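Long-range contacts in metal-dependent hydrolase (Lactobacillus plantarum, PDB 2F6K), which probably acts as a manganese-dependent decarboxylase or hydrolase of the amidohydrolase superfamily, related to aminocarboxymuconate-semialdehyde decarboxylase: residues A[100-105]-A[138-143]; A[93-98]-A[116-121]; A[107-112]-A[142-147]. All coordinates share one frame; numbering follows the deposited sequence.

Contact 1: residues A[100-105]-A[138-143]; sequences PYELDA and ERVYQE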
ATOM      1  N   PRO A 100       3.080  -2.241  19.720  1.00 33.84           N
ATOM      2  CA  PRO A 100       1.794  -1.584  19.970  1.00 32.32           C
ATOM      3  C   PRO A 100       0.935  -2.121  21.110  1.00 32.14           C
ATOM      4  O   PRO A 100      -0.278  -1.924  21.099  1.00 30.17           O
ATOM      5  CB  PRO A 100       1.080  -1.772  18.649  1.00 32.00           C
ATOM      6  CG  PRO A 100       1.415  -3.216  18.358  1.00 31.87           C
ATOM      7  CD  PRO A 100       2.922  -3.257  18.657  1.00 34.70           C
ATOM      8  N   TYR A 101       1.528  -2.800  22.081  1.00 31.56           N
ATOM      9  CA  TYR A 101       0.734  -3.350  23.170  1.00 31.52           C
ATOM     10  C   TYR A 101       0.640  -2.339  24.301  1.00 32.12           C
ATOM     11  O   TYR A 101       1.459  -2.336  25.216  1.00 35.10           O
ATOM     12  CB  TYR A 101       1.367  -4.661  23.627  1.00 32.08           C
ATOM     13  CG  TYR A 101       1.583  -5.615  22.466  1.00 35.70           C
ATOM     14  CD1 TYR A 101       0.496  -6.182  21.791  1.00 34.71           C
ATOM     15  CD2 TYR A 101       2.868  -5.897  21.993  1.00 34.57           C
ATOM     16  CE1 TYR A 101       0.684  -6.996  20.677  1.00 34.57           C
ATOM     17  CE2 TYR A 101       3.064  -6.709  20.879  1.00 30.30           C
ATOM     18  CZ  TYR A 101       1.969  -7.251  20.228  1.00 31.80           C
ATOM     19  OH  TYR A 101       2.150  -8.051  19.125  1.00 32.67           O
ATOM     20  N   GLU A 102      -0.377  -1.484  24.228  1.00 30.27           N
ATOM     21  CA  GLU A 102      -0.576  -0.416  25.202  1.00 30.56           C
ATOM     22  C   GLU A 102      -0.385  -0.743  26.678  1.00 30.26           C
ATOM     23  O   GLU A 102       0.446  -0.134  27.342  1.00 27.11           O
ATOM     24  CB  GLU A 102      -1.956   0.219  25.026  1.00 30.98           C
ATOM     25  CG  GLU A 102      -2.219   1.350  26.008  1.00 34.39           C
ATOM     26  CD  GLU A 102      -3.584   1.986  25.832  1.00 38.82           C
ATOM     27  OE1 GLU A 102      -4.589   1.243  25.858  1.00 45.83           O
ATOM     28  OE2 GLU A 102      -3.652   3.227  25.675  1.00 38.90           O
ATOM     29  N   LEU A 103      -1.158  -1.691  27.196  1.00 30.79           N
ATOM     30  CA  LEU A 103      -1.063  -2.019  28.608  1.00 33.34           C
ATOM     31  C   LEU A 103       0.323  -2.514  28.985  1.00 32.59           C
ATOM     32  O   LEU A 103       0.847  -2.163  30.044  1.00 33.39           O
ATOM     33  CB  LEU A 103      -2.123  -3.057  28.992  1.00 37.74           C
ATOM     34  CG  LEU A 103      -2.638  -2.921  30.431  1.00 43.93           C
ATOM     35  CD1 LEU A 103      -3.151  -1.500  30.635  1.00 45.96           C
ATOM     36  CD2 LEU A 103      -3.753  -3.933  30.704  1.00 44.50           C
ATOM     37  N   ASP A 104       0.919  -3.319  28.115  1.00 31.61           N
ATOM     38  CA  ASP A 104       2.253  -3.859  28.364  1.00 30.32           C
ATOM     39  C   ASP A 104       3.307  -2.753  28.340  1.00 30.07           C
ATOM     40  O   ASP A 104       4.242  -2.754  29.142  1.00 28.59           O
ATOM     41  CB  ASP A 104       2.573  -4.926  27.316  1.00 32.67           C
ATOM     42  CG  ASP A 104       1.619  -6.114  27.389  1.00 37.58           C
ATOM     43  OD1 ASP A 104       1.826  -6.992  28.249  1.00 36.12           O
ATOM     44  OD2 ASP A 104       0.649  -6.156  26.598  1.00 41.40           O
ATOM     45  N   ALA A 105       3.145  -1.806  27.423  1.00 27.53           N
ATOM     46  CA  ALA A 105       4.069  -0.691  27.311  1.00 28.02           C
ATOM     47  C   ALA A 105       3.965   0.177  28.562  1.00 28.99           C
ATOM     48  O   ALA A 105       4.975   0.660  29.069  1.00 30.35           O
ATOM     49  CB  ALA A 105       3.751   0.132  26.069  1.00 25.55           C
ATOM     50  N   GLU A 138      -2.583   6.172  24.319  1.00 36.03           N
ATOM     51  CA  GLU A 138      -2.817   7.225  25.300  1.00 38.34           C
ATOM     52  C   GLU A 138      -2.305   6.888  26.694  1.00 36.93           C
ATOM     53  O   GLU A 138      -1.594   7.681  27.307  1.00 36.00           O
ATOM     54  CB  GLU A 138      -4.299   7.572  25.402  1.00 41.10           C
ATOM     55  CG  GLU A 138      -4.866   8.257  24.177  1.00 50.70           C
ATOM     56  CD  GLU A 138      -6.217   8.900  24.451  1.00 57.00           C
ATOM     57  OE1 GLU A 138      -7.018   8.306  25.220  1.00 55.73           O
ATOM     58  OE2 GLU A 138      -6.471   9.992  23.889  1.00 56.11           O
ATOM     59  N   ARG A 139      -2.666   5.718  27.205  1.00 35.77           N
ATOM     60  CA  ARG A 139      -2.227   5.343  28.543  1.00 35.36           C
ATOM     61  C   ARG A 139      -0.709   5.377  28.669  1.00 35.01           C
ATOM     62  O   ARG A 139      -0.176   5.639  29.751  1.00 35.68           O
ATOM     63  CB  ARG A 139      -2.780   3.963  28.914  1.00 35.60           C
ATOM     64  CG  ARG A 139      -4.307   3.953  28.985  1.00 37.02           C
ATOM     65  CD  ARG A 139      -4.864   2.618  29.432  1.00 37.98           C
ATOM     66  NE  ARG A 139      -6.327   2.621  29.449  1.00 45.30           N
ATOM     67  CZ  ARG A 139      -7.100   2.509  28.367  1.00 43.47           C
ATOM     68  NH1 ARG A 139      -6.562   2.377  27.163  1.00 37.17           N
ATOM     69  NH2 ARG A 139      -8.420   2.531  28.493  1.00 40.84           N
ATOM     70  N   VAL A 140      -0.014   5.136  27.559  1.00 33.19           N
ATOM     71  CA  VAL A 140       1.445   5.162  27.571  1.00 31.93           C
ATOM     72  C   VAL A 140       1.912   6.603  27.720  1.00 31.85           C
ATOM     73  O   VAL A 140       2.859   6.881  28.452  1.00 31.03           O
ATOM     74  CB  VAL A 140       2.055   4.575  26.269  1.00 33.30           C
ATOM     75  CG1 VAL A 140       3.576   4.681  26.313  1.00 25.25           C
ATOM     76  CG2 VAL A 140       1.650   3.121  26.112  1.00 32.37           C
ATOM     77  N   TYR A 141       1.244   7.520  27.027  1.00 32.27           N
ATOM     78  CA  TYR A 141       1.601   8.935  27.110  1.00 33.36           C
ATOM     79  C   TYR A 141       1.383   9.454  28.533  1.00 33.85           C
ATOM     80  O   TYR A 141       2.232  10.159  29.084  1.00 34.74           O
ATOM     81  CB  TYR A 141       0.765   9.772  26.130  1.00 31.86           C
ATOM     82  CG  TYR A 141       0.741   9.238  24.720  1.00 31.48           C
ATOM     83  CD1 TYR A 141       1.859   8.600  24.175  1.00 30.28           C
ATOM     84  CD2 TYR A 141      -0.388   9.385  23.922  1.00 27.68           C
ATOM     85  CE1 TYR A 141       1.852   8.117  22.872  1.00 31.05           C
ATOM     86  CE2 TYR A 141      -0.403   8.910  22.613  1.00 28.67           C
ATOM     87  CZ  TYR A 141       0.721   8.274  22.097  1.00 30.95           C
ATOM     88  OH  TYR A 141       0.713   7.785  20.813  1.00 32.14           O
ATOM     89  N   GLN A 142       0.249   9.095  29.127  1.00 33.38           N
ATOM     90  CA  GLN A 142      -0.070   9.532  30.481  1.00 32.65           C
ATOM     91  C   GLN A 142       1.012   9.118  31.471  1.00 31.55           C
ATOM     92  O   GLN A 142       1.441   9.919  32.294  1.00 30.90           O
ATOM     93  CB  GLN A 142      -1.423   8.966  30.904  1.00 30.93           C
ATOM     94  CG  GLN A 142      -2.532   9.328  29.945  1.00 34.62           C
ATOM     95  CD  GLN A 142      -3.845   8.661  30.295  1.00 37.51           C
ATOM     96  OE1 GLN A 142      -3.874   7.516  30.751  1.00 40.92           O
ATOM     97  NE2 GLN A 142      -4.944   9.366  30.066  1.00 39.47           N
ATOM     98  N   GLU A 143       1.458   7.871  31.387  1.00 32.57           N
ATOM     99  CA  GLU A 143       2.503   7.391  32.284  1.00 34.44           C
ATOM    100  C   GLU A 143       3.810   8.144  32.064  1.00 35.26           C
ATOM    101  O   GLU A 143       4.587   8.337  32.998  1.00 36.43           O
ATOM    102  CB  GLU A 143       2.746   5.898  32.074  1.00 34.07           C
ATOM    103  CG  GLU A 143       1.643   4.985  32.606  1.00 40.99           C
ATOM    104  CD  GLU A 143       1.399   5.153  34.104  1.00 40.95           C
ATOM    105  OE1 GLU A 143       2.338   5.551  34.830  1.00 43.24           O
ATOM    106  OE2 GLU A 143       0.270   4.873  34.556  1.00 42.84           O
TER
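E102 and R139 carry the polar part of this contact, where the start of helix 102-114 lies beside the start of helix 138-145. The E102 carboxylate uses both of its oxygens. E102 OE1 forms a salt bridge with R139 NH1 at 2.6 Å, although the bent N-H...O angle of 126° makes the hydrogen bond within it weak. E102 OE2 accepts the backbone N of R139 at 3.1 Å; this bond is straighter (154°), reaches the oxygen on its anti side and comes in from out of the carboxylate plane. E102 can span the gap because CG stands anti to its backbone N (chi1 -180°) and the chain runs on extended. The two side chains cross at about a right angle: the carboxylate comes to the edge of the guanidinium, near its plane, while its own plane is turned nearly perpendicular. The aliphatic start of R139 fills the angle, with R139 CB 3.4 Å from E102 OE2. An acidic group at the amino end of helix 138-145 is probably also favoured by the helix dipole.

The apolar part is small. V140 CG2 lies 3.7 Å from A105 CB and equally near E102 O.

Outside this pair of segments, R139 packs on L103 of the second subunit and forms a long, weak ion pair with D104 there. The arrangement is that of neighbouring outer helices of a TIM barrel, here bordering a subunit interface.

Contact 2: residues A[93-98]-A[116-121]; sequences YLASLP and DGALGV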
ATOM      1  N   TYR A  93      21.091   4.960  29.224  1.00 35.66           N
ATOM      2  CA  TYR A  93      20.234   4.388  28.203  1.00 33.52           C
ATOM      3  C   TYR A  93      18.790   4.826  28.272  1.00 34.46           C
ATOM      4  O   TYR A  93      18.290   5.239  29.326  1.00 34.20           O
ATOM      5  CB  TYR A  93      20.271   2.860  28.262  1.00 32.46           C
ATOM      6  CG  TYR A  93      19.377   2.252  29.324  1.00 34.09           C
ATOM      7  CD1 TYR A  93      19.673   2.383  30.687  1.00 35.45           C
ATOM      8  CD2 TYR A  93      18.241   1.523  28.967  1.00 35.67           C
ATOM      9  CE1 TYR A  93      18.862   1.794  31.667  1.00 30.59           C
ATOM     10  CE2 TYR A  93      17.426   0.933  29.933  1.00 33.14           C
ATOM     11  CZ  TYR A  93      17.741   1.069  31.279  1.00 33.26           C
ATOM     12  OH  TYR A  93      16.945   0.462  32.227  1.00 30.77           O
ATOM     13  N   LEU A  94      18.139   4.726  27.117  1.00 33.25           N
ATOM     14  CA  LEU A  94      16.728   5.026  26.958  1.00 31.08           C
ATOM     15  C   LEU A  94      16.063   3.663  26.748  1.00 32.58           C
ATOM     16  O   LEU A  94      16.519   2.853  25.939  1.00 33.98           O
ATOM     17  CB  LEU A  94      16.503   5.907  25.730  1.00 27.63           C
ATOM     18  CG  LEU A  94      17.031   7.335  25.811  1.00 29.20           C
ATOM     19  CD1 LEU A  94      16.796   8.026  24.474  1.00 25.98           C
ATOM     20  CD2 LEU A  94      16.332   8.081  26.948  1.00 19.44           C
ATOM     21  N   ALA A  95      14.987   3.405  27.477  1.00 29.62           N
ATOM     22  CA  ALA A  95      14.304   2.130  27.355  1.00 28.77           C
ATOM     23  C   ALA A  95      13.401   2.042  26.126  1.00 29.58           C
ATOM     24  O   ALA A  95      12.816   3.042  25.696  1.00 31.52           O
ATOM     25  CB  ALA A  95      13.492   1.868  28.605  1.00 24.21           C
ATOM     26  N   SER A  96      13.291   0.841  25.561  1.00 27.69           N
ATOM     27  CA  SER A  96      12.414   0.619  24.417  1.00 29.92           C
ATOM     28  C   SER A  96      11.063   0.196  24.996  1.00 30.97           C
ATOM     29  O   SER A  96      10.991  -0.222  26.152  1.00 29.96           O
ATOM     30  CB  SER A  96      12.965  -0.483  23.505  1.00 28.43           C
ATOM     31  OG  SER A  96      14.121  -0.041  22.818  1.00 27.76           O
ATOM     32  N   LEU A  97      10.001   0.306  24.204  1.00 30.75           N
ATOM     33  CA  LEU A  97       8.671  -0.052  24.672  1.00 29.45           C
ATOM     34  C   LEU A  97       8.031  -1.111  23.781  1.00 31.17           C
ATOM     35  O   LEU A  97       8.162  -1.069  22.555  1.00 29.68           O
ATOM     36  CB  LEU A  97       7.778   1.189  24.715  1.00 26.70           C
ATOM     37  CG  LEU A  97       8.265   2.377  25.546  1.00 24.63           C
ATOM     38  CD1 LEU A  97       7.232   3.492  25.482  1.00 23.32           C
ATOM     39  CD2 LEU A  97       8.489   1.956  26.981  1.00 23.25           C
ATOM     40  N   PRO A  98       7.318  -2.069  24.390  1.00 30.95           N
ATOM     41  CA  PRO A  98       6.654  -3.146  23.654  1.00 29.84           C
ATOM     42  C   PRO A  98       5.440  -2.673  22.857  1.00 28.97           C
ATOM     43  O   PRO A  98       4.377  -3.296  22.888  1.00 30.31           O
ATOM     44  CB  PRO A  98       6.294  -4.136  24.757  1.00 26.83           C
ATOM     45  CG  PRO A  98       5.959  -3.231  25.891  1.00 27.23           C
ATOM     46  CD  PRO A  98       7.077  -2.201  25.836  1.00 31.56           C
ATOM     47  N   ASP A 116      14.529   0.733  36.976  1.00 39.52           N
ATOM     48  CA  ASP A 116      15.628   0.187  36.197  1.00 41.31           C
ATOM     49  C   ASP A 116      16.674   1.199  35.741  1.00 41.08           C
ATOM     50  O   ASP A 116      17.590   0.865  34.996  1.00 41.36           O
ATOM     51  CB  ASP A 116      15.073  -0.600  35.015  1.00 42.20           C
ATOM     52  CG  ASP A 116      14.288  -1.817  35.466  1.00 46.05           C
ATOM     53  OD1 ASP A 116      14.742  -2.470  36.433  1.00 42.38           O
ATOM     54  OD2 ASP A 116      13.231  -2.123  34.864  1.00 50.09           O
ATOM     55  N   GLY A 117      16.541   2.435  36.206  1.00 40.62           N
ATOM     56  CA  GLY A 117      17.506   3.458  35.862  1.00 39.13           C
ATOM     57  C   GLY A 117      17.542   3.990  34.440  1.00 39.79           C
ATOM     58  O   GLY A 117      18.582   4.478  33.997  1.00 39.12           O
ATOM     59  N   ALA A 118      16.433   3.910  33.715  1.00 35.77           N
ATOM     60  CA  ALA A 118      16.413   4.436  32.358  1.00 36.80           C
ATOM     61  C   ALA A 118      16.355   5.962  32.439  1.00 35.81           C
ATOM     62  O   ALA A 118      15.709   6.509  33.328  1.00 38.00           O
ATOM     63  CB  ALA A 118      15.202   3.895  31.602  1.00 38.13           C
ATOM     64  N   LEU A 119      17.036   6.648  31.526  1.00 33.70           N
ATOM     65  CA  LEU A 119      17.037   8.109  31.521  1.00 32.54           C
ATOM     66  C   LEU A 119      15.797   8.602  30.797  1.00 30.95           C
ATOM     67  O   LEU A 119      15.520   9.801  30.758  1.00 31.16           O
ATOM     68  CB  LEU A 119      18.295   8.647  30.815  1.00 32.97           C
ATOM     69  CG  LEU A 119      19.631   8.226  31.448  1.00 35.69           C
ATOM     70  CD1 LEU A 119      20.801   8.731  30.628  1.00 33.59           C
ATOM     71  CD2 LEU A 119      19.706   8.765  32.874  1.00 33.71           C
ATOM     72  N   GLY A 120      15.060   7.656  30.224  1.00 30.63           N
ATOM     73  CA  GLY A 120      13.856   7.978  29.480  1.00 30.06           C
ATOM     74  C   GLY A 120      13.540   6.845  28.516  1.00 30.40           C
ATOM     75  O   GLY A 120      14.003   5.727  28.706  1.00 28.48           O
ATOM     76  N   VAL A 121      12.755   7.116  27.481  1.00 27.83           N
ATOM     77  CA  VAL A 121      12.426   6.068  26.533  1.00 28.01           C
ATOM     78  C   VAL A 121      12.691   6.476  25.091  1.00 28.60           C
ATOM     79  O   VAL A 121      12.799   7.664  24.768  1.00 27.44           O
ATOM     80  CB  VAL A 121      10.934   5.650  26.634  1.00 27.50           C
ATOM     81  CG1 VAL A 121      10.614   5.183  28.040  1.00 26.40           C
ATOM     82  CG2 VAL A 121      10.037   6.806  26.234  1.00 25.52           C
TER
HETATM   83  O   HOH W   1      20.750   5.139  32.107  1.00 44.43           O
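A95 and G120 share the shortest hydrogen bond, A95 N to G120 O at 2.8 Å and 158°, and A95 pairs with V121 in parallel register. One step earlier L119 N reaches Y93 O at 2.9 Å, almost straight at 171°. The Y93 hydroxyl donates to the D116 carbonyl, OH to O 2.9 Å, from well above the carbonyl plane, while that oxygen lies at the edge of the ring. A water accepts from Y93 N and donates to G117 O, tying the turn before strand 120-124 to strand 91-95.

With CG set between its backbone N and carbonyl carbon (chi1 81°), Y93 lays its ring along this turn. A118 CA sits over one ring face, 4.1 Å from the centroid of Y93, in a CH-pi contact. A118 CB touches Y93 CZ and lies 4.0 Å from A95 CB. L94 CD2 comes down on the G120 backbone, 3.4 Å from G120 C, where a side chain on G120 would be tight. The side chains of L97 and V121 cross at about a right angle, L97 CD2 4.0 Å from V121 CG1.

These are the two strands of a beta-alpha-beta unit linked by helix 102-114, which receives A95 and L97. The L94 backbone hydrogen-bonds to strand 49-55 and that of V121 to strand 150-154, and Y93 rests on K81 of helix 66-86.

Contact 3: residues A[107-112]-A[142-147]; sequences KTVQQA and QELDAR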
ATOM      1  N   LYS A 107       3.358  -0.751  31.411  1.00 31.84           N
ATOM      2  CA  LYS A 107       4.096  -1.494  32.416  1.00 33.14           C
ATOM      3  C   LYS A 107       5.607  -1.285  32.260  1.00 32.62           C
ATOM      4  O   LYS A 107       6.321  -1.114  33.250  1.00 30.06           O
ATOM      5  CB  LYS A 107       3.732  -2.982  32.302  1.00 37.12           C
ATOM      6  CG  LYS A 107       4.399  -3.902  33.313  1.00 41.25           C
ATOM      7  CD  LYS A 107       5.356  -4.857  32.599  1.00 48.06           C
ATOM      8  CE  LYS A 107       5.492  -6.188  33.333  1.00 51.45           C
ATOM      9  NZ  LYS A 107       5.865  -7.292  32.394  1.00 51.73           N
ATOM     10  N   THR A 108       6.090  -1.289  31.018  1.00 30.41           N
ATOM     11  CA  THR A 108       7.515  -1.106  30.762  1.00 30.41           C
ATOM     12  C   THR A 108       7.987   0.294  31.136  1.00 30.59           C
ATOM     13  O   THR A 108       9.116   0.468  31.615  1.00 28.02           O
ATOM     14  CB  THR A 108       7.868  -1.373  29.286  1.00 31.48           C
ATOM     15  OG1 THR A 108       7.559  -2.734  28.963  1.00 29.67           O
ATOM     16  CG2 THR A 108       9.356  -1.137  29.044  1.00 28.42           C
ATOM     17  N   VAL A 109       7.129   1.287  30.909  1.00 28.59           N
ATOM     18  CA  VAL A 109       7.455   2.668  31.248  1.00 30.33           C
ATOM     19  C   VAL A 109       7.659   2.821  32.762  1.00 31.29           C
ATOM     20  O   VAL A 109       8.690   3.330  33.203  1.00 31.92           O
ATOM     21  CB  VAL A 109       6.340   3.642  30.795  1.00 30.34           C
ATOM     22  CG1 VAL A 109       6.654   5.058  31.268  1.00 26.52           C
ATOM     23  CG2 VAL A 109       6.213   3.612  29.277  1.00 28.62           C
ATOM     24  N   GLN A 110       6.685   2.371  33.549  1.00 30.14           N
ATOM     25  CA  GLN A 110       6.758   2.466  35.007  1.00 31.64           C
ATOM     26  C   GLN A 110       8.005   1.773  35.533  1.00 32.54           C
ATOM     27  O   GLN A 110       8.774   2.337  36.309  1.00 32.88           O
ATOM     28  CB  GLN A 110       5.522   1.816  35.645  1.00 30.35           C
ATOM     29  CG  GLN A 110       4.200   2.347  35.107  1.00 32.58           C
ATOM     30  CD  GLN A 110       3.000   1.600  35.647  1.00 32.50           C
ATOM     31  OE1 GLN A 110       2.974   0.370  35.671  1.00 31.42           O
ATOM     32  NE2 GLN A 110       1.991   2.342  36.066  1.00 33.92           N
ATOM     33  N   GLN A 111       8.204   0.539  35.104  1.00 31.70           N
ATOM     34  CA  GLN A 111       9.347  -0.233  35.546  1.00 33.81           C
ATOM     35  C   GLN A 111      10.687   0.379  35.129  1.00 32.57           C
ATOM     36  O   GLN A 111      11.580   0.558  35.954  1.00 32.90           O
ATOM     37  CB  GLN A 111       9.221  -1.645  34.991  1.00 37.91           C
ATOM     38  CG  GLN A 111      10.271  -2.604  35.468  1.00 47.38           C
ATOM     39  CD  GLN A 111      10.273  -3.874  34.649  1.00 56.42           C
ATOM     40  OE1 GLN A 111       9.211  -4.416  34.312  1.00 57.40           O
ATOM     41  NE2 GLN A 111      11.467  -4.367  34.327  1.00 55.74           N
ATOM     42  N   ALA A 112      10.813   0.706  33.846  1.00 31.98           N
ATOM     43  CA  ALA A 112      12.042   1.277  33.290  1.00 33.09           C
ATOM     44  C   ALA A 112      12.471   2.561  33.988  1.00 33.91           C
ATOM     45  O   ALA A 112      13.636   2.718  34.372  1.00 33.52           O
ATOM     46  CB  ALA A 112      11.860   1.547  31.792  1.00 26.64           C
ATOM     47  N   GLN A 142       0.249   9.095  29.127  1.00 33.38           N
ATOM     48  CA  GLN A 142      -0.070   9.532  30.481  1.00 32.65           C
ATOM     49  C   GLN A 142       1.012   9.118  31.471  1.00 31.55           C
ATOM     50  O   GLN A 142       1.441   9.919  32.294  1.00 30.90           O
ATOM     51  CB  GLN A 142      -1.423   8.966  30.904  1.00 30.93           C
ATOM     52  CG  GLN A 142      -2.532   9.328  29.945  1.00 34.62           C
ATOM     53  CD  GLN A 142      -3.845   8.661  30.295  1.00 37.51           C
ATOM     54  OE1 GLN A 142      -3.874   7.516  30.751  1.00 40.92           O
ATOM     55  NE2 GLN A 142      -4.944   9.366  30.066  1.00 39.47           N
ATOM     56  N   GLU A 143       1.458   7.871  31.387  1.00 32.57           N
ATOM     57  CA  GLU A 143       2.503   7.391  32.284  1.00 34.44           C
ATOM     58  C   GLU A 143       3.810   8.144  32.064  1.00 35.26           C
ATOM     59  O   GLU A 143       4.587   8.337  32.998  1.00 36.43           O
ATOM     60  CB  GLU A 143       2.746   5.898  32.074  1.00 34.07           C
ATOM     61  CG  GLU A 143       1.643   4.985  32.606  1.00 40.99           C
ATOM     62  CD  GLU A 143       1.399   5.153  34.104  1.00 40.95           C
ATOM     63  OE1 GLU A 143       2.338   5.551  34.830  1.00 43.24           O
ATOM     64  OE2 GLU A 143       0.270   4.873  34.556  1.00 42.84           O
ATOM     65  N   LEU A 144       4.047   8.563  30.823  1.00 34.54           N
ATOM     66  CA  LEU A 144       5.264   9.284  30.479  1.00 33.91           C
ATOM     67  C   LEU A 144       5.180  10.738  30.900  1.00 32.98           C
ATOM     68  O   LEU A 144       6.161  11.312  31.365  1.00 32.84           O
ATOM     69  CB  LEU A 144       5.534   9.188  28.971  1.00 33.97           C
ATOM     70  CG  LEU A 144       6.125   7.864  28.469  1.00 33.35           C
ATOM     71  CD1 LEU A 144       5.998   7.757  26.954  1.00 29.70           C
ATOM     72  CD2 LEU A 144       7.575   7.776  28.893  1.00 30.35           C
ATOM     73  N   ASP A 145       4.008  11.339  30.739  1.00 34.53           N
ATOM     74  CA  ASP A 145       3.840  12.739  31.112  1.00 36.13           C
ATOM     75  C   ASP A 145       3.901  12.906  32.629  1.00 36.32           C
ATOM     76  O   ASP A 145       4.400  13.908  33.138  1.00 36.94           O
ATOM     77  CB  ASP A 145       2.508  13.282  30.594  1.00 37.45           C
ATOM     78  CG  ASP A 145       2.420  14.799  30.697  1.00 40.53           C
ATOM     79  OD1 ASP A 145       3.124  15.501  29.941  1.00 40.83           O
ATOM     80  OD2 ASP A 145       1.652  15.291  31.542  1.00 43.29           O
ATOM     81  N   ALA A 146       3.397  11.917  33.353  1.00 36.22           N
ATOM     82  CA  ALA A 146       3.403  11.985  34.806  1.00 35.33           C
ATOM     83  C   ALA A 146       4.832  11.988  35.349  1.00 33.79           C
ATOM     84  O   ALA A 146       5.078  12.438  36.470  1.00 33.83           O
ATOM     85  CB  ALA A 146       2.615  10.817  35.388  1.00 31.40           C
ATOM     86  N   ARG A 147       5.770  11.490  34.551  1.00 33.17           N
ATOM     87  CA  ARG A 147       7.164  11.442  34.978  1.00 31.70           C
ATOM     88  C   ARG A 147       8.025  12.468  34.257  1.00 31.43           C
ATOM     89  O   ARG A 147       9.243  12.477  34.419  1.00 30.61           O
ATOM     90  CB  ARG A 147       7.732  10.035  34.759  1.00 29.55           C
ATOM     91  CG  ARG A 147       6.978   8.961  35.525  1.00 30.50           C
ATOM     92  CD  ARG A 147       7.398   7.544  35.147  1.00 31.17           C
ATOM     93  NE  ARG A 147       6.822   6.566  36.073  1.00 33.21           N
ATOM     94  CZ  ARG A 147       5.530   6.252  36.131  1.00 28.01           C
ATOM     95  NH1 ARG A 147       4.668   6.830  35.303  1.00 24.11           N
ATOM     96  NH2 ARG A 147       5.099   5.383  37.037  1.00 22.30           N
TER
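E143 OE1 is gripped from both segments, strongly by R147 and loosely by Q110. R147 NH1, four residues on in the same segment, forms a salt bridge with E143 OE1 at 2.7 Å, meeting the oxygen nearly along its C-O bond. The same R147 NH1 donates to the backbone O of E143 at 2.8 Å, with that oxygen in the guanidinium plane. Two bonds from one nitrogen help to set how the guanidinium is turned. The bend of the E143 chain at chi2 (-59°) folds its carboxylate back to meet this nitrogen. From helix 102-114, Q110 NE2 adds only a weak hydrogen bond to E143 OE1, 3.5 Å long, its amide plane turned steeply against the carboxylate.

Q110 also meets the arginine through its carbons. Q110 CA lies over one face of the R147 guanidinium, and Q110 CG is 3.7 Å from R147 NH2. D114 completes the polar cluster by a salt bridge to that NH2. Were R147 replaced by alanine, the E143 and D114 carboxylates would probably lose their cationic mate and the flank of Q110 its cover.

On the buried side the contact is apolar. V109 CG1, anti to its backbone N (chi1 175°), reaches L144 CD2 at 3.7 Å, the two side chains crossing at about a right angle, and E143 CB lies 4.1 Å from V109 CG1. An apolar inner seam under a charged outer edge joins helices 102-114 and 138-145, adjacent members of the outer helical layer of the TIM barrel.

Contacts 1 and 3 join the same two helices, 102-114 and 138-145, near their starts and farther along; their segments overlap at Q142 and E143, though E143 takes part only in contact 3. Contacts 1 and 2 are buried, contact 3 only partly. Contact 2 belongs to the strand layer, closer to the centre of the chain, and its bonds are mainly backbone ones. Contact 1 instead holds a salt bridge with a buried E102, and contact 3 a charged outer edge over aliphatic groups. Contact 1 alone lies next to the second subunit. The layers meet where L97 packs on V140, and where Q111 and A112 probably hydrogen-bond to D116 and A118.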